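PDB 2Q07: uncharacterized protein AF0587 from Archaeoglobus fulgidus DSM 4304, which is the PUA-containing C-terminal part of a protein of the archaeosine synthase family, of unproven function but possibly RNA-binding in tRNA modification. Local coordinates for residues P36-K41 and R47-L52. Residues are numbered along the deposited sequence; the frame is centred on the assembly and turned at random.
Sequences PCTARK and RTHRAL
Thr-38 and Thr-48 are the nearest pair by CA atoms, 7.5 Å apart, where the loop leaving strand 31-36 passes the first turn of helix 47-55. No backbone-to-backbone hydrogen bond spans the gap; a helix side chain reaches the loop's carbonyl. His-49 NE2 donates to Pro-36 O over 3.0 Å; the N-H...O angle of 165° makes the bond nearly straight, and the oxygen lies at the ring edge, close to its plane. The other ring nitrogen, ND1, is hydrogen-bonded to Arg-73 NH2, which ties the imidazole at both nitrogens and should fix its rotation. The methyl of Thr-38 packs obliquely beside this ring, CG2 being 3.9 Å from His-49 CD2, and also touches Thr-48 CB. With chi1 at 51°, Thr-38 turns CG2 to the helix while OG1 donates to Arg-40 O at 2.8 Å. Nearer solvent, the extended Arg-40 brings NH1 to 3.9 Å from Arg-50 NH2, the guanidinium planes 52° apart; Arg-50 NE bonds to Thr-45 O. Within the DUF5591 region, one buried histidine thus joins the strand's C-terminal end to the following helix, and the two like-charged guanidinium groups probably repel somewhat, so the histidine bond and the threonine methyl carry the contact.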
# COMPACT_ATOMS: atom_id res chain seq x y z
N PRO A 36 7.77 -10.83 -11.16
CA PRO A 36 9.11 -10.41 -10.75
C PRO A 36 9.17 -8.90 -10.53
O PRO A 36 8.43 -8.14 -11.16
CB PRO A 36 9.97 -10.85 -11.93
CG PRO A 36 9.08 -10.52 -13.08
CD PRO A 36 7.70 -11.00 -12.62
N CYS A 37 10.03 -8.46 -9.61
CA CYS A 37 10.17 -7.03 -9.38
C CYS A 37 10.90 -6.48 -10.60
O CYS A 37 11.44 -7.24 -11.40
CB CYS A 37 10.97 -6.76 -8.10
SG CYS A 37 12.60 -7.52 -8.06
N THR A 38 10.90 -5.16 -10.76
CA THR A 38 11.57 -4.55 -11.90
C THR A 38 12.45 -3.40 -11.44
O THR A 38 12.35 -2.96 -10.30
CB THR A 38 10.55 -4.00 -12.92
OG1 THR A 38 9.60 -3.17 -12.24
CG2 THR A 38 9.80 -5.14 -13.63
N ALA A 39 13.32 -2.94 -12.34
CA ALA A 39 14.23 -1.83 -12.05
C ALA A 39 13.42 -0.55 -11.83
O ALA A 39 13.68 0.20 -10.90
CB ALA A 39 15.20 -1.64 -13.21
N ARG A 40 12.44 -0.32 -12.71
CA ARG A 40 11.60 0.86 -12.59
C ARG A 40 10.44 0.64 -11.62
O ARG A 40 9.78 -0.40 -11.66
CB ARG A 40 11.04 1.27 -13.96
CG ARG A 40 10.05 2.44 -13.89
CD ARG A 40 9.71 2.96 -15.27
NE ARG A 40 8.65 3.96 -15.24
CZ ARG A 40 8.17 4.56 -16.32
NH1 ARG A 40 8.65 4.25 -17.52
NH2 ARG A 40 7.19 5.45 -16.21
N LYS A 41 10.21 1.62 -10.76
CA LYS A 41 9.12 1.57 -9.79
C LYS A 41 8.34 2.89 -9.88
O LYS A 41 8.86 3.88 -10.39
CB LYS A 41 9.68 1.41 -8.37
CG LYS A 41 10.54 0.16 -8.16
CD LYS A 41 11.03 0.11 -6.72
CE LYS A 41 12.09 -0.96 -6.53
NZ LYS A 41 12.67 -0.90 -5.15
N ARG A 47 8.18 -1.36 -17.89
CA ARG A 47 7.91 -1.90 -19.22
C ARG A 47 7.45 -3.35 -19.17
O ARG A 47 6.53 -3.73 -19.88
CB ARG A 47 9.15 -1.78 -20.10
CG ARG A 47 9.08 -0.64 -21.09
CD ARG A 47 10.26 -0.69 -22.02
NE ARG A 47 11.36 0.16 -21.58
CZ ARG A 47 12.61 0.02 -22.00
NH1 ARG A 47 12.93 -0.94 -22.86
NH2 ARG A 47 13.55 0.87 -21.58
N THR A 48 8.07 -4.16 -18.32
CA THR A 48 7.68 -5.57 -18.22
C THR A 48 6.22 -5.73 -17.76
O THR A 48 5.43 -6.39 -18.43
CB THR A 48 8.60 -6.35 -17.25
OG1 THR A 48 9.93 -6.37 -17.78
CG2 THR A 48 8.12 -7.78 -17.09
N HIS A 49 5.86 -5.11 -16.64
CA HIS A 49 4.49 -5.24 -16.17
C HIS A 49 3.50 -4.67 -17.18
O HIS A 49 2.45 -5.27 -17.43
CB HIS A 49 4.32 -4.57 -14.79
CG HIS A 49 4.93 -5.36 -13.68
ND1 HIS A 49 4.38 -5.44 -12.42
CD2 HIS A 49 6.04 -6.14 -13.65
CE1 HIS A 49 5.11 -6.24 -11.66
NE2 HIS A 49 6.13 -6.68 -12.39
N ARG A 50 3.82 -3.53 -17.79
CA ARG A 50 2.92 -2.96 -18.78
C ARG A 50 2.76 -3.88 -20.00
O ARG A 50 1.65 -4.09 -20.49
CB ARG A 50 3.41 -1.58 -19.21
CG ARG A 50 3.02 -0.48 -18.24
CD ARG A 50 3.42 0.90 -18.72
NE ARG A 50 4.87 1.11 -18.68
CZ ARG A 50 5.65 1.19 -19.76
NH1 ARG A 50 5.12 1.07 -20.97
NH2 ARG A 50 6.95 1.40 -19.62
N ALA A 51 3.87 -4.44 -20.49
CA ALA A 51 3.81 -5.35 -21.64
C ALA A 51 2.93 -6.55 -21.31
O ALA A 51 2.09 -6.96 -22.11
CB ALA A 51 5.22 -5.81 -22.02
N LEU A 52 3.14 -7.12 -20.13
CA LEU A 52 2.36 -8.26 -19.68
C LEU A 52 0.87 -7.96 -19.63
O LEU A 52 0.06 -8.66 -20.23
CB LEU A 52 2.83 -8.70 -18.29
CG LEU A 52 3.68 -9.96 -18.23
CD1 LEU A 52 4.16 -10.19 -16.80
CD2 LEU A 52 2.85 -11.13 -18.73